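Local atomic coordinates of malate dehydrogenase (Porphyromonas gingivalis, PDB entry 3FI9), a protein that probably catalyses the NAD-dependent interconversion of malate and oxaloacetate. Residues 31-36 with 247-252; 79-84 with 243-248; 146-151 with 259-264. All blocks are in the same frame, centred on the assembly; numbering follows the deposited sequence.

Contact 1: 31-36 with 247-252; sequences MRLTPN and MIRAAM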
loop_
_atom_site.group_PDB
_atom_site.type_symbol
_atom_site.label_atom_id
_atom_site.label_comp_id
_atom_site.label_asym_id
_atom_site.label_seq_id
_atom_site.Cartn_x
_atom_site.Cartn_y
_atom_site.Cartn_z
ATOM N N MET A 31 -5.562 -1.232 -7.941
ATOM C CA MET A 31 -6.501 -2.238 -8.443
ATOM C C MET A 31 -7.312 -1.713 -9.655
ATOM O O MET A 31 -8.096 -2.439 -10.221
ATOM C CB MET A 31 -7.475 -2.684 -7.339
ATOM C CG MET A 31 -6.868 -3.672 -6.307
ATOM S SD MET A 31 -8.170 -4.203 -5.084
ATOM C CE MET A 31 -7.124 -5.226 -4.030
ATOM N N ARG A 32 -7.150 -0.430 -9.967
ATOM C CA ARG A 32 -7.886 0.225 -11.042
ATOM C C ARG A 32 -9.374 -0.054 -10.945
ATOM O O ARG A 32 -10.001 -0.500 -11.912
ATOM C CB ARG A 32 -7.296 -0.162 -12.429
ATOM C CG ARG A 32 -5.855 0.384 -12.557
ATOM C CD ARG A 32 -5.139 -0.126 -13.852
ATOM N NE ARG A 32 -5.678 0.512 -15.061
ATOM C CZ ARG A 32 -5.422 1.761 -15.423
ATOM N NH1 ARG A 32 -4.660 2.522 -14.657
ATOM N NH2 ARG A 32 -5.911 2.251 -16.558
ATOM N N LEU A 33 -9.940 0.229 -9.766
ATOM C CA LEU A 33 -11.368 -0.016 -9.556
ATOM C C LEU A 33 -12.164 1.027 -10.334
ATOM O O LEU A 33 -13.087 0.671 -11.082
ATOM C CB LEU A 33 -11.727 0.035 -8.075
ATOM C CG LEU A 33 -10.900 -0.941 -7.217
ATOM C CD1 LEU A 33 -11.306 -0.844 -5.699
ATOM C CD2 LEU A 33 -11.068 -2.366 -7.760
ATOM N N THR A 34 -11.800 2.289 -10.152
ATOM C CA THR A 34 -12.427 3.417 -10.886
ATOM C C THR A 34 -11.426 4.576 -10.967
ATOM O O THR A 34 -10.691 4.859 -9.996
ATOM C CB THR A 34 -13.696 3.916 -10.140
ATOM O OG1 THR A 34 -14.207 5.123 -10.725
ATOM C CG2 THR A 34 -13.385 4.201 -8.710
ATOM N N PRO A 35 -11.481 5.349 -12.054
ATOM C CA PRO A 35 -10.680 6.566 -12.088
ATOM C C PRO A 35 -11.231 7.634 -11.134
ATOM O O PRO A 35 -10.494 8.533 -10.681
ATOM C CB PRO A 35 -10.787 7.034 -13.556
ATOM C CG PRO A 35 -11.952 6.217 -14.174
ATOM C CD PRO A 35 -12.356 5.142 -13.244
ATOM N N ASN A 36 -12.515 7.517 -10.791
ATOM C CA ASN A 36 -13.153 8.538 -9.972
ATOM C C ASN A 36 -13.084 8.133 -8.508
ATOM O O ASN A 36 -14.037 7.629 -7.913
ATOM C CB ASN A 36 -14.564 8.778 -10.496
ATOM C CG ASN A 36 -14.515 9.294 -11.940
ATOM O OD1 ASN A 36 -13.888 10.324 -12.192
ATOM N ND2 ASN A 36 -15.080 8.539 -12.890
ATOM N N MET A 247 -12.806 -6.371 -0.736
ATOM C CA MET A 247 -14.295 -6.473 -0.624
ATOM C C MET A 247 -15.023 -5.524 -1.594
ATOM O O MET A 247 -15.979 -5.969 -2.285
ATOM C CB MET A 247 -14.807 -6.222 0.817
ATOM C CG MET A 247 -14.136 -7.134 1.880
ATOM S SD MET A 247 -14.645 -6.693 3.553
ATOM C CE MET A 247 -16.396 -6.867 3.492
ATOM N N ILE A 248 -14.652 -4.239 -1.609
ATOM C CA ILE A 248 -15.361 -3.291 -2.494
ATOM C C ILE A 248 -15.102 -3.639 -3.994
ATOM O O ILE A 248 -15.977 -3.510 -4.861
ATOM C CB ILE A 248 -15.025 -1.804 -2.178
ATOM C CG1 ILE A 248 -16.202 -0.914 -2.606
ATOM C CG2 ILE A 248 -13.659 -1.340 -2.821
ATOM C CD1 ILE A 248 -17.474 -1.124 -1.764
ATOM N N ARG A 249 -13.914 -4.124 -4.301
ATOM C CA ARG A 249 -13.704 -4.648 -5.655
ATOM C C ARG A 249 -14.739 -5.722 -6.060
ATOM O O ARG A 249 -15.262 -5.694 -7.174
ATOM C CB ARG A 249 -12.299 -5.178 -5.852
ATOM C CG ARG A 249 -12.147 -5.873 -7.217
ATOM C CD ARG A 249 -10.697 -6.132 -7.500
ATOM N NE ARG A 249 -10.153 -7.179 -6.645
ATOM C CZ ARG A 249 -8.870 -7.558 -6.684
ATOM N NH1 ARG A 249 -8.036 -7.003 -7.563
ATOM N NH2 ARG A 249 -8.426 -8.518 -5.888
ATOM N N ALA A 250 -15.042 -6.661 -5.162
ATOM C CA ALA A 250 -16.044 -7.696 -5.430
ATOM C C ALA A 250 -17.421 -7.087 -5.640
ATOM O O ALA A 250 -18.153 -7.476 -6.539
ATOM C CB ALA A 250 -16.083 -8.708 -4.248
ATOM N N ALA A 251 -17.784 -6.141 -4.785
ATOM C CA ALA A 251 -19.077 -5.464 -4.911
ATOM C C ALA A 251 -19.186 -4.678 -6.211
ATOM O O ALA A 251 -20.289 -4.398 -6.647
ATOM C CB ALA A 251 -19.322 -4.534 -3.744
ATOM N N MET A 252 -18.047 -4.281 -6.777
ATOM C CA MET A 252 -18.040 -3.471 -7.999
ATOM C C MET A 252 -18.023 -4.368 -9.246
ATOM O O MET A 252 -17.910 -3.855 -10.371
ATOM C CB MET A 252 -16.844 -2.490 -7.996
ATOM C CG MET A 252 -16.881 -1.367 -6.924
ATOM S SD MET A 252 -15.362 -0.355 -6.483
ATOM C CE MET A 252 -15.366 0.896 -7.830
HETATM O O HOH W 1 -8.477 -5.025 -9.769
#

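Contact 2: 79-84 with 243-248; sequences YIVSSG and VSIEMI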
loop_
_atom_site.group_PDB
_atom_site.type_symbol
_atom_site.label_atom_id
_atom_site.label_comp_id
_atom_site.label_asym_id
_atom_site.label_seq_id
_atom_site.Cartn_x
_atom_site.Cartn_y
_atom_site.Cartn_z
ATOM N N TYR A 79 -20.052 3.679 -4.476
ATOM C CA TYR A 79 -19.388 2.752 -3.522
ATOM C C TYR A 79 -18.738 3.581 -2.470
ATOM O O TYR A 79 -18.190 4.647 -2.750
ATOM C CB TYR A 79 -18.346 1.875 -4.227
ATOM C CG TYR A 79 -18.990 1.122 -5.346
ATOM C CD1 TYR A 79 -19.575 -0.110 -5.130
ATOM C CD2 TYR A 79 -19.112 1.702 -6.629
ATOM C CE1 TYR A 79 -20.218 -0.812 -6.193
ATOM C CE2 TYR A 79 -19.747 1.037 -7.646
ATOM C CZ TYR A 79 -20.278 -0.224 -7.433
ATOM O OH TYR A 79 -20.919 -0.880 -8.456
ATOM N N ILE A 80 -18.812 3.100 -1.225
ATOM C CA ILE A 80 -18.238 3.812 -0.122
ATOM C C ILE A 80 -17.543 2.823 0.779
ATOM O O ILE A 80 -18.108 1.773 1.103
ATOM C CB ILE A 80 -19.327 4.492 0.760
ATOM C CG1 ILE A 80 -20.085 5.566 -0.048
ATOM C CG2 ILE A 80 -18.658 5.130 1.994
ATOM C CD1 ILE A 80 -21.308 6.135 0.700
ATOM N N VAL A 81 -16.339 3.163 1.211
ATOM C CA VAL A 81 -15.660 2.372 2.230
ATOM C C VAL A 81 -15.265 3.310 3.333
ATOM O O VAL A 81 -14.532 4.242 3.088
ATOM C CB VAL A 81 -14.374 1.715 1.669
ATOM C CG1 VAL A 81 -13.547 1.007 2.809
ATOM C CG2 VAL A 81 -14.747 0.759 0.548
ATOM N N SER A 82 -15.710 3.051 4.560
ATOM C CA SER A 82 -15.323 3.933 5.690
ATOM C C SER A 82 -14.484 3.341 6.788
ATOM O O SER A 82 -14.889 2.342 7.405
ATOM C CB SER A 82 -16.549 4.555 6.374
ATOM O OG SER A 82 -16.124 5.359 7.480
ATOM N N SER A 83 -13.337 3.974 7.055
ATOM C CA SER A 83 -12.619 3.711 8.286
ATOM C C SER A 83 -12.724 4.924 9.161
ATOM O O SER A 83 -11.817 5.203 9.917
ATOM C CB SER A 83 -11.132 3.420 8.065
ATOM O OG SER A 83 -10.580 4.412 7.209
ATOM N N GLY A 84 -13.807 5.678 9.036
ATOM C CA GLY A 84 -13.880 6.942 9.779
ATOM C C GLY A 84 -14.599 6.757 11.083
ATOM O O GLY A 84 -15.726 7.189 11.217
ATOM N N VAL A 243 -7.766 -5.819 2.710
ATOM C CA VAL A 243 -8.886 -6.790 2.691
ATOM C C VAL A 243 -10.234 -6.077 2.380
ATOM O O VAL A 243 -11.024 -6.513 1.505
ATOM C CB VAL A 243 -8.906 -7.657 3.981
ATOM C CG1 VAL A 243 -10.181 -8.534 4.030
ATOM C CG2 VAL A 243 -7.594 -8.532 4.034
ATOM N N SER A 244 -10.427 -4.928 3.033
ATOM C CA SER A 244 -11.589 -4.073 2.767
ATOM C C SER A 244 -11.670 -3.675 1.285
ATOM O O SER A 244 -12.750 -3.644 0.684
ATOM C CB SER A 244 -11.497 -2.814 3.640
ATOM O OG SER A 244 -11.596 -3.166 5.048
ATOM N N ILE A 245 -10.542 -3.309 0.725
ATOM C CA ILE A 245 -10.605 -2.907 -0.691
ATOM C C ILE A 245 -10.850 -4.108 -1.613
ATOM O O ILE A 245 -11.510 -3.962 -2.668
ATOM C CB ILE A 245 -9.416 -2.056 -1.149
ATOM C CG1 ILE A 245 -9.233 -0.867 -0.159
ATOM C CG2 ILE A 245 -9.649 -1.572 -2.633
ATOM C CD1 ILE A 245 -10.472 0.093 0.051
ATOM N N GLU A 246 -10.346 -5.288 -1.244
ATOM C CA GLU A 246 -10.733 -6.476 -2.013
ATOM C C GLU A 246 -12.219 -6.640 -1.921
ATOM O O GLU A 246 -12.844 -7.067 -2.910
ATOM C CB GLU A 246 -10.146 -7.784 -1.459
ATOM C CG GLU A 246 -8.704 -8.020 -1.646
ATOM C CD GLU A 246 -8.281 -9.389 -1.071
ATOM O OE1 GLU A 246 -7.862 -10.235 -1.854
ATOM O OE2 GLU A 246 -8.371 -9.623 0.145
ATOM N N MET A 247 -12.806 -6.371 -0.736
ATOM C CA MET A 247 -14.295 -6.473 -0.624
ATOM C C MET A 247 -15.023 -5.524 -1.594
ATOM O O MET A 247 -15.979 -5.969 -2.285
ATOM C CB MET A 247 -14.807 -6.222 0.817
ATOM C CG MET A 247 -14.136 -7.134 1.880
ATOM S SD MET A 247 -14.645 -6.693 3.553
ATOM C CE MET A 247 -16.396 -6.867 3.492
ATOM N N ILE A 248 -14.652 -4.239 -1.609
ATOM C CA ILE A 248 -15.361 -3.291 -2.494
ATOM C C ILE A 248 -15.102 -3.639 -3.994
ATOM O O ILE A 248 -15.977 -3.510 -4.861
ATOM C CB ILE A 248 -15.025 -1.804 -2.178
ATOM C CG1 ILE A 248 -16.202 -0.914 -2.606
ATOM C CG2 ILE A 248 -13.659 -1.340 -2.821
ATOM C CD1 ILE A 248 -17.474 -1.124 -1.764
#

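Contact 3: 146-151 with 259-264; sequences QVTTLA and WPAGCY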
loop_
_atom_site.group_PDB
_atom_site.type_symbol
_atom_site.label_atom_id
_atom_site.label_comp_id
_atom_site.label_asym_id
_atom_site.label_seq_id
_atom_site.Cartn_x
_atom_site.Cartn_y
_atom_site.Cartn_z
ATOM N N GLN A 146 -26.742 -4.444 0.607
ATOM C CA GLN A 146 -25.883 -3.356 0.177
ATOM C C GLN A 146 -24.855 -2.929 1.208
ATOM O O GLN A 146 -24.096 -1.998 0.961
ATOM C CB GLN A 146 -26.758 -2.153 -0.208
ATOM C CG GLN A 146 -27.756 -2.450 -1.392
ATOM C CD GLN A 146 -28.542 -1.223 -1.747
ATOM O OE1 GLN A 146 -29.604 -0.991 -1.181
ATOM N NE2 GLN A 146 -27.991 -0.378 -2.638
ATOM N N VAL A 147 -24.869 -3.523 2.396
ATOM C CA VAL A 147 -23.923 -3.107 3.448
ATOM C C VAL A 147 -23.188 -4.293 4.038
ATOM O O VAL A 147 -23.829 -5.258 4.418
ATOM C CB VAL A 147 -24.629 -2.339 4.602
ATOM C CG1 VAL A 147 -23.611 -1.869 5.700
ATOM C CG2 VAL A 147 -25.386 -1.134 4.036
ATOM N N THR A 148 -21.851 -4.220 4.108
ATOM C CA THR A 148 -21.029 -5.258 4.758
ATOM C C THR A 148 -20.026 -4.611 5.710
ATOM O O THR A 148 -19.802 -3.395 5.673
ATOM C CB THR A 148 -20.213 -6.082 3.745
ATOM O OG1 THR A 148 -19.579 -5.197 2.803
ATOM C CG2 THR A 148 -21.136 -7.036 2.975
ATOM N N THR A 149 -19.433 -5.425 6.587
ATOM C CA THR A 149 -18.332 -4.972 7.401
ATOM C C THR A 149 -17.118 -5.876 7.175
ATOM O O THR A 149 -17.265 -7.026 6.820
ATOM C CB THR A 149 -18.684 -5.005 8.931
ATOM O OG1 THR A 149 -18.995 -6.348 9.327
ATOM C CG2 THR A 149 -19.963 -4.151 9.212
ATOM N N LEU A 150 -15.922 -5.325 7.364
ATOM C CA LEU A 150 -14.694 -6.102 7.417
ATOM C C LEU A 150 -14.765 -7.072 8.615
ATOM O O LEU A 150 -14.905 -6.635 9.767
ATOM C CB LEU A 150 -13.513 -5.156 7.654
ATOM C CG LEU A 150 -12.192 -5.850 7.966
ATOM C CD1 LEU A 150 -11.790 -6.652 6.703
ATOM C CD2 LEU A 150 -11.085 -4.846 8.427
ATOM N N ALA A 151 -14.660 -8.366 8.331
ATOM C CA ALA A 151 -14.724 -9.401 9.324
ATOM C C ALA A 151 -13.784 -10.561 9.003
ATOM O O ALA A 151 -13.831 -11.578 9.699
ATOM C CB ALA A 151 -16.168 -9.920 9.460
ATOM N N TRP A 259 -13.397 -14.613 1.753
ATOM C CA TRP A 259 -13.282 -14.697 3.224
ATOM C C TRP A 259 -14.642 -14.251 3.754
ATOM O O TRP A 259 -15.396 -13.611 3.071
ATOM C CB TRP A 259 -12.203 -13.740 3.772
ATOM C CG TRP A 259 -10.821 -14.068 3.265
ATOM C CD1 TRP A 259 -10.115 -13.405 2.296
ATOM C CD2 TRP A 259 -10.010 -15.163 3.680
ATOM N NE1 TRP A 259 -8.915 -14.031 2.086
ATOM C CE2 TRP A 259 -8.821 -15.109 2.928
ATOM C CE3 TRP A 259 -10.167 -16.174 4.637
ATOM C CZ2 TRP A 259 -7.793 -16.037 3.078
ATOM C CZ3 TRP A 259 -9.133 -17.079 4.814
ATOM C CH2 TRP A 259 -7.956 -17.008 4.019
ATOM N N PRO A 260 -14.956 -14.611 4.968
ATOM C CA PRO A 260 -16.165 -14.119 5.653
ATOM C C PRO A 260 -16.258 -12.567 5.669
ATOM O O PRO A 260 -15.222 -11.886 5.782
ATOM C CB PRO A 260 -15.942 -14.620 7.084
ATOM C CG PRO A 260 -15.215 -15.910 6.878
ATOM C CD PRO A 260 -14.201 -15.564 5.803
ATOM N N ALA A 261 -17.478 -12.029 5.548
ATOM C CA ALA A 261 -17.724 -10.596 5.716
ATOM C C ALA A 261 -18.838 -10.457 6.740
ATOM O O ALA A 261 -19.597 -11.392 6.958
ATOM C CB ALA A 261 -18.159 -9.961 4.385
ATOM N N GLY A 262 -18.930 -9.309 7.368
ATOM C CA GLY A 262 -20.098 -9.025 8.224
ATOM C C GLY A 262 -21.300 -8.638 7.374
ATOM O O GLY A 262 -21.183 -7.843 6.411
ATOM N N CYS A 263 -22.454 -9.238 7.661
ATOM C CA CYS A 263 -23.625 -8.900 6.966
ATOM C C CYS A 263 -24.847 -9.083 7.852
ATOM O O CYS A 263 -24.757 -9.682 8.936
ATOM C CB CYS A 263 -23.756 -9.738 5.680
ATOM S SG CYS A 263 -24.235 -11.418 6.016
ATOM N N TYR A 264 -25.976 -8.527 7.405
ATOM C CA TYR A 264 -27.220 -8.574 8.162
ATOM C C TYR A 264 -27.749 -10.007 8.122
ATOM O O TYR A 264 -27.786 -10.635 7.060
ATOM C CB TYR A 264 -28.302 -7.680 7.515
ATOM C CG TYR A 264 -29.529 -7.596 8.411
ATOM C CD1 TYR A 264 -29.421 -7.142 9.725
ATOM C CD2 TYR A 264 -30.768 -7.944 7.931
ATOM C CE1 TYR A 264 -30.578 -7.081 10.572
ATOM C CE2 TYR A 264 -31.904 -7.874 8.724
ATOM C CZ TYR A 264 -31.798 -7.443 10.033
ATOM O OH TYR A 264 -32.947 -7.399 10.770
HETATM O O HOH W 2 -25.814 -6.523 5.368
HETATM O O HOH W 3 -14.286 -9.246 5.578
#

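Contact 1: 31-36 with 247-252
Leu33 packs against the end of helix 238-251 just after the Schellman motif at Arg32, which closes helix 19-30 of the NAD-binding Rossmann domain. The loop then leads into strand 37-40.

The apolar contacts centre on Leu33, whose CB and two methyls meet three partners. CD2 lies 3.6 Å from Arg249 CB and also meets the next carbons of that chain, CG and CD. CD1 reaches Ile248 CG2 at 3.8 Å. Leu33 CB touches Met252 CE at 3.7 Å. The bend at chi3 of Met252 (82°) turns this methyl toward the loop, where it also meets Thr34 CG2.

The second kind of contact sets the Met31 thioether on a charged group. Met31 is extended beyond CG and crosses Arg249 at about a right angle. Its SD lies over one face of the guanidinium, offset toward the rim.

Polar contact is indirect, with no direct hydrogen bond between the segments. Thr34 OG1 turns to its own loop, accepting from Asn36 N in an ST turn, and it also bonds to Glu9 O. A water in the guanidinium plane joins the segments, accepting from Arg249 NH1 at 3.0 Å and donating to Met31 O at 2.7 Å.

Contact 2: 79-84 with 243-248
Val81 and Ile248 bury the most surface here, and Tyr79 adds a smaller share. Val81 and Tyr79 lie on strand 77-82, a central strand of the Rossmann sheet. Ile248 lies on helix 238-251, which packs on one face of that sheet. The strand and helix segments run nearly antiparallel, at 164°, with their axes 9.5 Å apart at the closest.

Val81 points toward the helix and uses both methyls. CG2 rests against the branch point of Ile248, 3.8 Å from its CB. CG1 faces the preceding turn, where Ile245 CD1 is 4.2 Å away and Ser244 CB 4.4 Å.

Ile248 carries its CG1 anti to the backbone N (chi1 -153°), which brings CG1 3.9 Å from Tyr79 CB. Ile248 CD1 comes within 4.1 Å of Ile80 O.

Tyr79 makes contact mainly through its CB. Its ring offers an edge: Ile248 CD1 sits near the ring plane, 4.1 Å from Tyr79 CD1. Met24 of helix 19-30 touches Val81, Ser244 and Ile245. His121 and Ile123 of strand 121-124 also touch Ile248.

No hydrogen bond crosses between the segments. The strand bonds through its backbone to strands 10-14 and 121-124, and Ser244 OG bonds to Pro240 O within its own helix. Between these segments the contact is apolar packing in a buried interface, consistent with hydrophobic burial as its main source of cohesion.

Contact 3: 146-151 with 259-264
Thr149 and Gly262 meet through their flat peptide groups, which exchange two backbone hydrogen bonds. Thr149 N approaches Gly262 O at 3.0 Å, tilted 33° from the carbonyl plane. Gly262 N returns a bond to Thr149 O at 2.9 Å, with a tilt of 26°. Thr148 CA adds a CA-H...O contact to the same Gly262 O, at 3.1 Å. One carbonyl oxygen therefore serves two neighbouring residues.

The Thr149 side chain lies on the face to which a CB of Gly262 would point. With chi1 at 61°, its OG1 sits 3.1 Å from Gly262 CA. This close fit is possible because the glycine has no side chain there. Ala151 CB closes in next to it, 3.5 Å from Gly262 N. Thr148 lays its CB, at 3.3 Å, and its CG2 against Gly262 O, while its OG1 bonds to His121 NE2 of the adjoining strand. Met247 of helix 238-251 touches both Thr148 and Ala261.

A water extends the pairing. It receives a bond from Ala151 N at 2.9 Å and donates to Pro260 O at 2.8 Å.

The arrangement is an antiparallel hydrogen-bonded pair joining strand 147-150, the last parallel strand of the Rossmann sheet, to strand 261-267 from the C-terminal part. Such continuation of the nucleotide-binding sheet fits the lactate/malate dehydrogenase fold.

In the fold
Contacts 1 and 2 share helix 238-251 and have centres about 9 Å apart. The centre of contact 3 is about 10 Å from that of contact 2 and about 16 Å from that of contact 1. Contacts 2 and 3 reach the same mixed sheet, at strand 77-82 and at the pair 147-150 with 261-267. Along the chain the first segments come in the order 31-36, 79-84 and 146-151, all before helix 238-251 and strand 261-267. Met247 bridges toward contact 3, with its CE 3.4 Å from Thr149 O. In these contacts the C-terminal part meets the NAD-binding part as a helix on the sheet and as an added strand.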